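Local structure of triacylglycerol lipase (5AH1) at residues T143-E148 / H156-R161; R131-Y136 / S211-G216; K152-N157 / T300-T305; V122-S127 / Y267-D272; T187-T192 / E315-V320. The protein is a zinc-binding alpha/beta-hydrolase that hydrolyses synthetic polyesters and probably the ester bonds of triacylglycerols. All coordinates share one frame; numbering follows the deposited sequence. Where two conformers were deposited one is given.

All five contacts lie in the lipase-like alpha/beta-hydrolase domain. Contacts 1 and 3, with centres about 12 Å apart, share H156 and N157, and both reach the zinc ion: the small antiparallel sheet of contact 1 flanks helix 148-154, and in contact 3 segment 152-157 meets the loop before helix 304-308. Segment 122-127 of contact 4 leads from edge strand 117-120 of the parallel sheet into helix 128-140, used by contact 2; R131 and E134 bond to G123. Helix 183-197, in contact 5, packs against helix 128-140; the centres of contacts 5 and 2 are about 12 Å apart. Along the chain contact 1 closes before contact 5 opens, and contacts 3 and 5 interleave, tied by K301-E315. The zinc-binding part thus touches helices beside the central sheet.

Contact 1. Residues T143-E148 / H156-R161; sequences TVDYGE and HNRYGR. With ZN (zinc ion), chain B.
D145 and R158 form a side-on salt bridge: NE of R158 donates to OD1 of D145 at 2.9 Å, and NH2 reaches OD2 on its syn lone pair. The arginine chain runs extended from CG to NE, and the guanidinium and carboxylate planes stand 41° apart. OD1 also accepts from the backbone N of G147, closing an Asx turn; this donor and NE of R158 approach from opposite faces of the carboxylate. OH of Y159 lies over one face of the guanidinium, whose NH1 has a further partner in the carbonyl of E208.

Backbone bonds make the two-stranded antiparallel sheet 142-145/159-163, which brackets helix 148-154. V144 N donates to R161 O and G160 N to V144 O, while D145 and Y159 form a non-hydrogen-bonded pair. Just past the strand, Y146 N continues the ladder to R158 O at 2.8 Å.

Among the rings, H156 turns an edge to the face of Y146 in a T-shaped pair, planes at 87°, with CE1 of H156 3.7 Å from CG of Y146. H156 ND1 donates to N157 O, which fixes the imidazole's rotation while NE2 binds the zinc ion at 2.1 Å. At the far end of the Y146 ring, OH bonds to E134, and a water links that hydroxyl to R161 N. G160 CA passes 4.0 Å from CE2 of Y146.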
# COMPACT_ATOMS: atom_id res chain seq x y z
N THR A 143 16.67 -2.45 -15.07
CA THR A 143 17.15 -3.10 -13.87
C THR A 143 17.02 -2.15 -12.69
O THR A 143 17.47 -1.00 -12.73
CB THR A 143 18.60 -3.55 -14.05
OG1 THR A 143 18.66 -4.49 -15.13
CG2 THR A 143 19.15 -4.21 -12.79
N VAL A 144 16.43 -2.65 -11.61
CA VAL A 144 16.26 -1.85 -10.41
C VAL A 144 17.61 -1.35 -9.92
O VAL A 144 18.57 -2.13 -9.82
CB VAL A 144 15.59 -2.68 -9.31
CG1 VAL A 144 15.45 -1.88 -8.02
CG2 VAL A 144 14.22 -3.20 -9.77
N ASP A 145 17.66 -0.07 -9.56
CA ASP A 145 18.86 0.59 -9.05
C ASP A 145 18.47 1.31 -7.77
O ASP A 145 17.73 2.28 -7.81
CB ASP A 145 19.40 1.54 -10.12
CG ASP A 145 20.66 2.28 -9.73
OD1 ASP A 145 21.06 2.29 -8.55
OD2 ASP A 145 21.29 2.86 -10.64
N TYR A 146 18.96 0.81 -6.63
CA TYR A 146 18.58 1.34 -5.33
C TYR A 146 19.40 2.55 -4.91
O TYR A 146 19.13 3.13 -3.87
CB TYR A 146 18.72 0.24 -4.27
CG TYR A 146 17.80 -0.94 -4.48
CD1 TYR A 146 16.44 -0.81 -4.27
CD2 TYR A 146 18.28 -2.17 -4.91
CE1 TYR A 146 15.59 -1.86 -4.46
CE2 TYR A 146 17.43 -3.25 -5.09
CZ TYR A 146 16.08 -3.09 -4.88
OH TYR A 146 15.26 -4.17 -5.07
N GLY A 147 20.41 2.91 -5.71
CA GLY A 147 21.29 4.01 -5.40
C GLY A 147 22.57 3.51 -4.74
O GLY A 147 22.52 2.75 -3.78
N GLU A 148 23.71 3.94 -5.25
CA GLU A 148 24.97 3.55 -4.60
C GLU A 148 24.99 3.93 -3.12
O GLU A 148 25.38 3.13 -2.27
CB GLU A 148 26.17 4.19 -5.30
CG GLU A 148 27.51 3.80 -4.70
CD GLU A 148 28.66 4.37 -5.49
OE1 GLU A 148 29.04 3.77 -6.52
OE2 GLU A 148 29.18 5.43 -5.09
N HIS A 156 23.28 -3.49 1.27
CA HIS A 156 22.64 -4.39 0.32
C HIS A 156 23.06 -4.07 -1.11
O HIS A 156 23.81 -3.14 -1.35
CB HIS A 156 21.11 -4.50 0.54
CG HIS A 156 20.26 -3.33 0.10
ND1 HIS A 156 20.13 -2.92 -1.20
CD2 HIS A 156 19.39 -2.58 0.82
CE1 HIS A 156 19.25 -1.93 -1.26
NE2 HIS A 156 18.77 -1.72 -0.06
N ASN A 157 22.60 -4.86 -2.06
CA ASN A 157 23.03 -4.70 -3.44
C ASN A 157 22.48 -3.41 -4.01
O ASN A 157 21.34 -3.03 -3.72
CB ASN A 157 22.50 -5.84 -4.31
CG ASN A 157 23.19 -7.14 -4.06
OD1 ASN A 157 24.33 -7.17 -3.60
ND2 ASN A 157 22.51 -8.23 -4.37
N ARG A 158 23.27 -2.75 -4.85
CA ARG A 158 22.78 -1.60 -5.61
C ARG A 158 21.77 -1.99 -6.67
O ARG A 158 20.79 -1.28 -6.88
CB ARG A 158 23.92 -0.83 -6.26
CG ARG A 158 23.45 0.34 -7.10
CD ARG A 158 24.56 1.21 -7.69
NE ARG A 158 24.00 2.16 -8.63
CZ ARG A 158 24.71 2.93 -9.45
NH1 ARG A 158 26.02 2.97 -9.43
NH2 ARG A 158 24.09 3.66 -10.34
N TYR A 159 22.00 -3.11 -7.36
CA TYR A 159 21.13 -3.53 -8.46
C TYR A 159 20.27 -4.70 -8.06
O TYR A 159 20.74 -5.62 -7.39
CB TYR A 159 21.95 -3.87 -9.71
CG TYR A 159 22.73 -2.69 -10.21
CD1 TYR A 159 22.10 -1.66 -10.89
CD2 TYR A 159 24.07 -2.58 -9.96
CE1 TYR A 159 22.81 -0.55 -11.32
CE2 TYR A 159 24.80 -1.49 -10.38
CZ TYR A 159 24.16 -0.47 -11.07
OH TYR A 159 24.84 0.65 -11.52
N GLY A 160 19.04 -4.67 -8.53
CA GLY A 160 18.07 -5.69 -8.23
C GLY A 160 17.65 -6.44 -9.47
O GLY A 160 18.46 -6.70 -10.36
N ARG A 161 16.37 -6.78 -9.55
CA ARG A 161 15.89 -7.55 -10.68
C ARG A 161 15.58 -6.65 -11.87
O ARG A 161 15.72 -5.42 -11.79
CB ARG A 161 14.73 -8.45 -10.27
CG ARG A 161 13.48 -7.76 -9.85
CD ARG A 161 12.38 -8.79 -9.57
NE ARG A 161 12.70 -9.70 -8.48
CZ ARG A 161 12.07 -10.86 -8.24
NH1 ARG A 161 11.07 -11.26 -9.01
NH2 ARG A 161 12.44 -11.62 -7.22
ZN ZN B . 17.22 -0.50 0.59
O HOH W 1 14.72 -5.75 -7.36

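Contact 2. Residues R131-Y136 / S211-G216; sequences RACELY and SPLFEG
Y136 lies with one ring face against L213, whose CB sits over the ring centre, 4.0 Å from the centroid and only 8° off the normal, a CH-pi contact. The two side chains slide past each other in opposite directions, bringing CD2 of L213 back to CB of Y136 at 3.9 Å. With CG of Y136 anti to the backbone N (chi1 173°), the ring leaves helix 128-140 towards the loop 211-216. Its hydroxyl end meets P212 at about a right angle, OH lying 3.4 Å from CB of the proline.

One turn earlier on the helix, C133 points its sulfur at the edge of the F214 ring, SG 3.7 Å from CZ, a sulfur-aromatic contact. Within the loop, S211 OG accepts from L213 N in an ST turn. L213 also touches L194 and L195 of helix 183-197, so the leucine lies between two helices of the hydrolase core. No polar bond joins the two segments, so between them attraction comes mainly from dispersion, the CH-pi contact over the Y136 face and the sulfur at the F214 edge.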
# COMPACT_ATOMS: atom_id res chain seq x y z
N ARG A 131 10.97 -0.23 -2.58
CA ARG A 131 9.77 -0.39 -3.39
C ARG A 131 9.58 0.72 -4.42
O ARG A 131 9.11 0.46 -5.51
CB ARG A 131 8.56 -0.53 -2.46
CG ARG A 131 8.55 -1.88 -1.70
CD ARG A 131 7.58 -1.88 -0.55
NE ARG A 131 6.26 -1.31 -0.87
CZ ARG A 131 5.12 -2.00 -0.94
NH1 ARG A 131 5.09 -3.33 -0.90
NH2 ARG A 131 4.00 -1.33 -1.13
N ALA A 132 9.93 1.94 -4.06
CA ALA A 132 9.85 3.04 -5.01
C ALA A 132 10.84 2.87 -6.18
O ALA A 132 10.49 3.13 -7.33
CB ALA A 132 10.06 4.37 -4.32
N CYS A 133 12.06 2.43 -5.88
CA CYS A 133 13.03 2.15 -6.92
C CYS A 133 12.55 1.02 -7.81
O CYS A 133 12.73 1.06 -9.03
CB CYS A 133 14.38 1.78 -6.31
SG CYS A 133 15.18 3.12 -5.35
N GLU A 134 11.95 0.01 -7.20
CA GLU A 134 11.38 -1.10 -7.96
C GLU A 134 10.21 -0.62 -8.83
O GLU A 134 10.08 -1.04 -9.98
CB GLU A 134 10.96 -2.22 -7.01
CG GLU A 134 12.17 -2.84 -6.32
CD GLU A 134 11.84 -3.55 -5.03
OE1 GLU A 134 10.65 -3.69 -4.68
OE2 GLU A 134 12.79 -4.00 -4.35
N LEU A 135 9.36 0.24 -8.28
CA LEU A 135 8.22 0.78 -9.01
C LEU A 135 8.66 1.58 -10.24
O LEU A 135 8.10 1.44 -11.34
CB LEU A 135 7.38 1.64 -8.08
CG LEU A 135 6.13 2.28 -8.67
CD1 LEU A 135 5.23 1.24 -9.31
CD2 LEU A 135 5.40 3.05 -7.58
N TYR A 136 9.69 2.41 -10.07
CA TYR A 136 10.29 3.13 -11.18
C TYR A 136 10.69 2.19 -12.32
O TYR A 136 10.27 2.37 -13.47
CB TYR A 136 11.48 3.96 -10.68
CG TYR A 136 12.27 4.61 -11.78
CD1 TYR A 136 11.87 5.82 -12.34
CD2 TYR A 136 13.41 4.01 -12.28
CE1 TYR A 136 12.59 6.40 -13.36
CE2 TYR A 136 14.13 4.58 -13.31
CZ TYR A 136 13.71 5.77 -13.86
OH TYR A 136 14.44 6.35 -14.88
N SER A 211 20.93 6.45 -11.28
CA SER A 211 19.58 6.27 -11.82
C SER A 211 18.94 7.63 -12.07
O SER A 211 19.00 8.51 -11.22
CB SER A 211 18.70 5.51 -10.83
OG SER A 211 17.39 5.42 -11.35
N PRO A 212 18.27 7.79 -13.23
CA PRO A 212 17.55 9.05 -13.46
C PRO A 212 16.56 9.37 -12.34
O PRO A 212 16.28 10.55 -12.09
CB PRO A 212 16.82 8.80 -14.77
CG PRO A 212 17.74 7.83 -15.51
CD PRO A 212 18.28 6.93 -14.42
N LEU A 213 16.04 8.34 -11.67
CA LEU A 213 15.10 8.55 -10.57
C LEU A 213 15.63 9.56 -9.56
O LEU A 213 14.88 10.36 -9.00
CB LEU A 213 14.77 7.22 -9.88
CG LEU A 213 13.84 7.32 -8.66
CD1 LEU A 213 12.50 7.97 -9.04
CD2 LEU A 213 13.62 5.95 -8.04
N PHE A 214 16.92 9.50 -9.28
CA PHE A 214 17.48 10.28 -8.19
C PHE A 214 17.88 11.70 -8.59
O PHE A 214 18.31 12.47 -7.73
CB PHE A 214 18.68 9.55 -7.57
CG PHE A 214 18.36 8.15 -7.11
CD1 PHE A 214 17.29 7.92 -6.26
CD2 PHE A 214 19.12 7.07 -7.53
CE1 PHE A 214 16.97 6.64 -5.86
CE2 PHE A 214 18.80 5.79 -7.12
CZ PHE A 214 17.72 5.58 -6.30
N GLU A 215 17.73 12.07 -9.86
CA GLU A 215 18.21 13.38 -10.31
C GLU A 215 17.19 14.50 -10.13
O GLU A 215 17.58 15.66 -10.06
CB GLU A 215 18.75 13.29 -11.74
CG GLU A 215 19.99 12.39 -11.85
CD GLU A 215 20.65 12.38 -13.23
OE1 GLU A 215 19.98 12.02 -14.22
OE2 GLU A 215 21.85 12.73 -13.33
N GLY A 216 15.92 14.15 -9.96
CA GLY A 216 14.86 15.13 -9.85
C GLY A 216 14.42 15.71 -11.18
O GLY A 216 14.97 15.37 -12.23

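Contact 3. Residues K152-N157 / T300-T305; sequences KKFKHN and TKDIAT. With ZN (zinc ion), chain B.
OD2 of D302 binds the zinc ion at 2.0 Å and lies 3.0 Å from NE2 of H156, a fellow ligand of the metal. These two side chains, with D130 and H150, complete the four-residue zinc site, in which segment 152-157, at and after helix 148-154, meets the loop leading into helix 304-308. The imidazole and carboxylate planes are nearly coplanar, 11° apart, with OD2 of D302 at the edge of the H156 ring. Having CG anti to the backbone N (chi1 -171°) sends the D302 carboxylate to the metal; its other oxygen, OD1, bonds to S127, a second-shell residue.

The F154 ring is stacked on the D302 side chain, ring and carboxylate planes 25° apart. CB of D302 sits over one face, 3.8 Å from the ring centroid in a CH-pi contact, and CG of K153 is over the opposite face. K301 runs by CE1 and CZ of F154 on its way to a salt bridge with E315. T300 OG1 accepts from D302 N, an ST turn, and a water connects that same hydroxyl to F154 O, 2.7 Å from each.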
# COMPACT_ATOMS: atom_id res chain seq x y z
N LYS A 152 25.07 1.28 -0.06
CA LYS A 152 26.23 1.24 0.81
C LYS A 152 25.82 1.44 2.26
O LYS A 152 26.30 0.73 3.15
CB LYS A 152 27.26 2.29 0.41
CG LYS A 152 28.51 2.25 1.28
CD LYS A 152 29.55 3.23 0.79
CE LYS A 152 30.80 3.23 1.68
NZ LYS A 152 31.85 4.15 1.15
N LYS A 153 24.96 2.42 2.52
CA LYS A 153 24.52 2.70 3.87
C LYS A 153 23.82 1.52 4.53
O LYS A 153 24.07 1.20 5.69
CB LYS A 153 23.58 3.91 3.85
CG LYS A 153 23.02 4.29 5.21
CD LYS A 153 22.14 5.53 5.11
CE LYS A 153 21.57 5.91 6.46
NZ LYS A 153 22.65 6.40 7.36
N PHE A 154 22.94 0.87 3.77
CA PHE A 154 22.12 -0.21 4.32
C PHE A 154 22.71 -1.60 4.07
O PHE A 154 22.16 -2.60 4.52
CB PHE A 154 20.68 -0.06 3.83
CG PHE A 154 19.98 1.12 4.42
CD1 PHE A 154 19.73 1.19 5.78
CD2 PHE A 154 19.61 2.20 3.64
CE1 PHE A 154 19.10 2.29 6.33
CE2 PHE A 154 18.98 3.31 4.19
CZ PHE A 154 18.72 3.35 5.54
N LYS A 155 23.86 -1.65 3.40
CA LYS A 155 24.60 -2.89 3.18
C LYS A 155 23.80 -3.93 2.41
O LYS A 155 23.66 -5.07 2.81
CB LYS A 155 25.08 -3.47 4.52
CG LYS A 155 25.84 -2.45 5.36
CD LYS A 155 26.17 -3.00 6.74
CE LYS A 155 26.90 -1.95 7.59
NZ LYS A 155 26.12 -0.69 7.79
N HIS A 156 23.28 -3.49 1.27
CA HIS A 156 22.64 -4.39 0.32
C HIS A 156 23.06 -4.07 -1.11
O HIS A 156 23.81 -3.14 -1.35
CB HIS A 156 21.11 -4.50 0.54
CG HIS A 156 20.26 -3.33 0.10
ND1 HIS A 156 20.13 -2.92 -1.20
CD2 HIS A 156 19.39 -2.58 0.82
CE1 HIS A 156 19.25 -1.93 -1.26
NE2 HIS A 156 18.77 -1.72 -0.06
N ASN A 157 22.60 -4.86 -2.06
CA ASN A 157 23.03 -4.70 -3.44
C ASN A 157 22.48 -3.41 -4.01
O ASN A 157 21.34 -3.03 -3.72
CB ASN A 157 22.50 -5.84 -4.31
CG ASN A 157 23.19 -7.14 -4.06
OD1 ASN A 157 24.33 -7.17 -3.60
ND2 ASN A 157 22.51 -8.23 -4.37
N THR A 300 17.95 -3.89 10.65
CA THR A 300 17.98 -2.76 9.73
C THR A 300 16.69 -1.95 9.81
O THR A 300 15.62 -2.49 10.12
CB THR A 300 18.19 -3.21 8.26
OG1 THR A 300 18.34 -2.06 7.42
CG2 THR A 300 17.02 -4.06 7.73
N LYS A 301 16.77 -0.65 9.56
CA LYS A 301 15.55 0.12 9.37
C LYS A 301 15.10 0.10 7.91
O LYS A 301 14.03 0.62 7.60
CB LYS A 301 15.69 1.54 9.90
CG LYS A 301 16.64 2.42 9.15
CD LYS A 301 16.58 3.82 9.74
CE LYS A 301 17.43 4.84 8.98
NZ LYS A 301 17.37 6.18 9.66
N ASP A 302 15.90 -0.49 7.02
CA ASP A 302 15.53 -0.54 5.59
C ASP A 302 14.66 -1.74 5.24
O ASP A 302 15.04 -2.56 4.40
CB ASP A 302 16.82 -0.53 4.76
CG ASP A 302 16.59 -0.35 3.27
OD1 ASP A 302 15.70 0.45 2.88
OD2 ASP A 302 17.33 -0.99 2.49
N ILE A 303 13.51 -1.85 5.89
CA ILE A 303 12.63 -3.01 5.73
C ILE A 303 11.18 -2.56 6.02
O ILE A 303 10.98 -1.56 6.70
CB ILE A 303 13.13 -4.17 6.65
CG1 ILE A 303 12.55 -5.52 6.23
CG2 ILE A 303 12.89 -3.83 8.11
CD1 ILE A 303 13.06 -6.02 4.88
N ALA A 304 10.19 -3.29 5.51
CA ALA A 304 8.81 -2.80 5.61
C ALA A 304 8.32 -2.63 7.05
O ALA A 304 7.59 -1.69 7.34
CB ALA A 304 7.85 -3.70 4.84
N THR A 305 8.69 -3.54 7.93
CA THR A 305 8.18 -3.52 9.29
C THR A 305 8.58 -2.23 10.03
O THR A 305 7.78 -1.69 10.80
CB THR A 305 8.60 -4.81 10.05
OG1 THR A 305 9.96 -5.13 9.74
CG2 THR A 305 7.74 -5.96 9.60
ZN ZN B . 17.22 -0.50 0.59
O HOH W 2 20.99 -2.27 6.91

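Contact 4. Residues V122-S127 / Y267-D272; sequences VGPVSS and YDLKLD
K270 starts with CB 4.1 Å from CD of P124, and its CG lies equally far from that proline atom. CD then passes V122 O, and a bend at chi4 (66°) turns NZ back to D268 O, 2.9 Å away. A water bridges NZ to V122 O, while E93 supplies the charged partner of the ammonium. At the other end of this lysine, K270 N donates to D268 OD1 from above the carboxylate plane, closing an Asx turn.

Segment 122-127 is the loop that follows edge strand 117-120 of the alpha/beta-hydrolase sheet and leads into helix 128-140, with S127 as N-cap; the loop 267-272 packs across it. P124 presses CD to 3.3 Å from L269 O. Beside it, V125 CG2 meets L271 CD1 at 3.9 Å, the two side chains crossing at about a right angle. A second water joins V125 N to L269 O; in the conformer given, S126 OG also meets this water and touches CD2 of L271.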
# COMPACT_ATOMS: atom_id res chain seq x y z
N VAL A 122 5.90 -4.77 -6.68
CA VAL A 122 7.13 -4.42 -5.99
C VAL A 122 7.35 -5.36 -4.79
O VAL A 122 6.53 -6.24 -4.55
CB VAL A 122 7.11 -2.93 -5.56
CG1 VAL A 122 6.96 -2.02 -6.80
CG2 VAL A 122 6.00 -2.65 -4.55
N GLY A 123 8.45 -5.19 -4.05
CA GLY A 123 8.76 -6.11 -2.98
C GLY A 123 7.68 -6.11 -1.92
O GLY A 123 7.29 -5.03 -1.43
N PRO A 124 7.17 -7.29 -1.54
CA PRO A 124 6.07 -7.33 -0.58
C PRO A 124 6.47 -6.91 0.85
O PRO A 124 5.59 -6.49 1.62
CB PRO A 124 5.62 -8.80 -0.61
CG PRO A 124 6.81 -9.54 -1.10
CD PRO A 124 7.47 -8.63 -2.08
N VAL A 125 7.74 -7.05 1.22
CA VAL A 125 8.15 -6.73 2.58
C VAL A 125 9.39 -5.83 2.65
O VAL A 125 10.00 -5.68 3.70
CB VAL A 125 8.40 -8.04 3.38
CG1 VAL A 125 7.13 -8.89 3.47
CG2 VAL A 125 9.54 -8.87 2.79
N SER A 126 9.73 -5.23 1.52
CA SER A 126 10.86 -4.31 1.46
C SER A 126 10.49 -2.90 1.91
O SER A 126 9.32 -2.57 2.09
CB SER A 126 11.46 -4.32 0.06
OG SER A 126 11.95 -5.62 -0.23
N SER A 127 11.50 -2.05 2.08
CA SER A 127 11.27 -0.68 2.49
C SER A 127 10.55 0.12 1.39
O SER A 127 10.53 -0.26 0.23
CB SER A 127 12.58 0.01 2.79
OG SER A 127 13.34 0.13 1.60
N TYR A 267 4.52 -17.79 -4.95
CA TYR A 267 4.84 -16.40 -4.63
C TYR A 267 6.32 -16.26 -4.28
O TYR A 267 6.96 -17.21 -3.87
CB TYR A 267 3.94 -15.86 -3.49
CG TYR A 267 4.04 -16.62 -2.21
CD1 TYR A 267 3.29 -17.77 -2.00
CD2 TYR A 267 4.90 -16.21 -1.20
CE1 TYR A 267 3.38 -18.48 -0.82
CE2 TYR A 267 4.99 -16.90 -0.03
CZ TYR A 267 4.25 -18.05 0.16
OH TYR A 267 4.38 -18.72 1.35
N ASP A 268 6.83 -15.05 -4.46
CA ASP A 268 8.25 -14.74 -4.34
C ASP A 268 8.33 -13.50 -3.46
O ASP A 268 7.61 -12.53 -3.69
CB ASP A 268 8.77 -14.47 -5.77
CG ASP A 268 10.24 -14.04 -5.85
OD1 ASP A 268 10.92 -13.81 -4.82
OD2 ASP A 268 10.73 -13.93 -7.00
N LEU A 269 9.14 -13.54 -2.41
CA LEU A 269 9.28 -12.41 -1.49
C LEU A 269 10.21 -11.32 -2.01
O LEU A 269 10.26 -10.23 -1.44
CB LEU A 269 9.74 -12.86 -0.11
CG LEU A 269 8.80 -13.86 0.56
CD1 LEU A 269 9.44 -14.40 1.83
CD2 LEU A 269 7.44 -13.25 0.86
N LYS A 270 10.92 -11.60 -3.10
CA LYS A 270 11.66 -10.57 -3.85
C LYS A 270 12.71 -9.84 -3.01
O LYS A 270 12.95 -8.65 -3.20
CB LYS A 270 10.68 -9.59 -4.51
CG LYS A 270 9.53 -10.29 -5.22
CD LYS A 270 8.63 -9.37 -6.06
CE LYS A 270 7.53 -10.16 -6.73
NZ LYS A 270 6.56 -10.74 -5.78
N LEU A 271 13.39 -10.58 -2.13
CA LEU A 271 14.44 -10.03 -1.29
C LEU A 271 15.84 -10.26 -1.90
O LEU A 271 16.81 -10.42 -1.18
CB LEU A 271 14.33 -10.61 0.13
CG LEU A 271 13.08 -10.10 0.87
CD1 LEU A 271 12.79 -10.97 2.08
CD2 LEU A 271 13.21 -8.64 1.28
N ASP A 272 15.90 -10.23 -3.22
CA ASP A 272 17.14 -10.41 -3.98
C ASP A 272 18.26 -9.51 -3.46
O ASP A 272 19.42 -9.93 -3.39
CB ASP A 272 16.93 -10.08 -5.46
CG ASP A 272 15.82 -10.88 -6.12
OD1 ASP A 272 14.78 -11.14 -5.49
OD2 ASP A 272 16.00 -11.23 -7.30
O HOH W 3 5.13 -8.62 -4.68
O HOH W 4 10.04 -7.67 -0.40
O HOH W 5 12.24 -5.98 -2.69

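Contact 5. Residues T187-T192 / E315-V320; sequences TIRTLT and ELNTWV
V320 and T190 form the tight side of this contact, where segment 315-320, running out of helix 310-317, presses on helix 183-197. CG1 of V320 reaches the helix backbone, 3.4 Å from R189 O, and lies 3.6 Å from CB of R189. Its CG2 branch faces T190, 3.9 Å from OG1, and rests over the centre of the W319 ring. Both methyls of L316 close on the T190 hydroxyl, CD1 and CD2 each 3.7 Å from OG1; that oxygen has its polar partner in Q186 O, one turn back. With T190 CG2 anti to the backbone N, this methyl is directed to CH2 of W319.

The R189 side is looser and watered. A bend at chi3 (49°) brings the guanidinium round to N317, whose OD1 accepts from NH2 at 2.8 Å; the donor stands above the amide's carbonyl plane, and the two flat groups are 51° apart. NH2 also gives a longer bond, 3.3 Å, to V320 O. One water joins R189 NE to the same V320 O, and another lies between R189 NH1 and N317 OD1. Outside the segments, NH1 bonds to N231 OD1, while N317 ND2 donates to N231 O and L397 O. One buried arginine thus serves two acceptors across the contact directly and through waters; its positive charge would probably polarise the V320 carbonyl and the N317 amide.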
# COMPACT_ATOMS: atom_id res chain seq x y z
N THR A 187 4.50 4.06 -0.72
CA THR A 187 5.43 3.83 -1.82
C THR A 187 5.21 4.82 -2.96
O THR A 187 6.17 5.34 -3.52
CB THR A 187 5.29 2.40 -2.34
OG1 THR A 187 5.58 1.48 -1.27
CG2 THR A 187 6.24 2.14 -3.51
N ILE A 188 3.95 5.09 -3.32
CA ILE A 188 3.69 6.02 -4.43
C ILE A 188 3.98 7.47 -4.05
O ILE A 188 4.43 8.26 -4.89
CB ILE A 188 2.26 5.86 -5.06
CG1 ILE A 188 1.15 6.16 -4.05
CG2 ILE A 188 2.13 4.45 -5.62
CD1 ILE A 188 -0.24 6.17 -4.66
N ARG A 189 3.78 7.82 -2.78
CA ARG A 189 4.20 9.15 -2.31
C ARG A 189 5.70 9.30 -2.49
O ARG A 189 6.20 10.34 -2.89
CB ARG A 189 3.82 9.36 -0.85
CG ARG A 189 2.33 9.61 -0.56
CD ARG A 189 2.02 9.55 0.93
NE ARG A 189 2.96 10.40 1.68
CZ ARG A 189 3.48 10.09 2.86
NH1 ARG A 189 3.03 9.04 3.53
NH2 ARG A 189 4.41 10.87 3.38
N THR A 190 6.42 8.25 -2.13
CA THR A 190 7.90 8.23 -2.14
C THR A 190 8.42 8.33 -3.58
O THR A 190 9.33 9.10 -3.88
CB THR A 190 8.44 6.96 -1.46
OG1 THR A 190 7.95 6.91 -0.12
CG2 THR A 190 9.97 6.92 -1.42
N LEU A 191 7.83 7.56 -4.50
CA LEU A 191 8.22 7.67 -5.89
C LEU A 191 7.99 9.08 -6.41
O LEU A 191 8.84 9.64 -7.11
CB LEU A 191 7.43 6.67 -6.75
CG LEU A 191 7.74 6.77 -8.25
CD1 LEU A 191 9.10 6.22 -8.56
CD2 LEU A 191 6.69 6.05 -9.10
N THR A 192 6.85 9.67 -6.07
CA THR A 192 6.52 11.01 -6.57
C THR A 192 7.53 12.05 -6.04
O THR A 192 7.99 12.92 -6.77
CB THR A 192 5.07 11.37 -6.21
OG1 THR A 192 4.19 10.41 -6.80
CG2 THR A 192 4.73 12.75 -6.71
N GLU A 315 9.38 9.24 10.09
CA GLU A 315 10.65 9.52 9.42
C GLU A 315 10.47 9.73 7.90
O GLU A 315 11.04 10.65 7.34
CB GLU A 315 11.68 8.43 9.69
CG GLU A 315 13.05 8.77 9.11
CD GLU A 315 14.11 7.70 9.30
OE1 GLU A 315 13.76 6.55 9.61
OE2 GLU A 315 15.31 7.99 9.09
N LEU A 316 9.71 8.85 7.25
CA LEU A 316 9.40 9.01 5.83
C LEU A 316 8.76 10.37 5.56
O LEU A 316 9.14 11.06 4.62
CB LEU A 316 8.48 7.88 5.37
CG LEU A 316 8.29 7.79 3.85
CD1 LEU A 316 9.52 7.17 3.19
CD2 LEU A 316 7.04 7.04 3.48
N ASN A 317 7.85 10.76 6.44
CA ASN A 317 7.11 11.99 6.27
C ASN A 317 8.00 13.23 6.34
O ASN A 317 7.61 14.28 5.82
CB ASN A 317 6.02 12.09 7.31
CG ASN A 317 4.94 11.05 7.14
OD1 ASN A 317 4.85 10.39 6.09
ND2 ASN A 317 4.06 10.93 8.14
N THR A 318 9.14 13.14 7.02
CA THR A 318 10.01 14.30 7.13
C THR A 318 10.68 14.69 5.81
O THR A 318 11.22 15.78 5.71
CB THR A 318 11.09 14.14 8.23
OG1 THR A 318 12.01 13.12 7.84
CG2 THR A 318 10.45 13.85 9.58
N TRP A 319 10.59 13.83 4.79
CA TRP A 319 11.15 14.18 3.48
C TRP A 319 10.23 13.88 2.30
O TRP A 319 10.44 14.43 1.22
CB TRP A 319 12.53 13.55 3.28
CG TRP A 319 12.53 12.06 3.10
CD1 TRP A 319 12.46 11.11 4.07
CD2 TRP A 319 12.60 11.35 1.85
NE1 TRP A 319 12.48 9.85 3.50
CE2 TRP A 319 12.57 9.98 2.14
CE3 TRP A 319 12.68 11.76 0.51
CZ2 TRP A 319 12.60 9.01 1.14
CZ3 TRP A 319 12.75 10.79 -0.47
CH2 TRP A 319 12.70 9.44 -0.16
N VAL A 320 9.23 13.02 2.49
CA VAL A 320 8.31 12.70 1.41
C VAL A 320 7.10 13.62 1.51
O VAL A 320 6.18 13.38 2.29
CB VAL A 320 7.92 11.20 1.42
CG1 VAL A 320 6.89 10.89 0.36
CG2 VAL A 320 9.15 10.33 1.21
O HOH W 6 4.38 7.58 5.89
O HOH W 7 3.51 13.21 1.19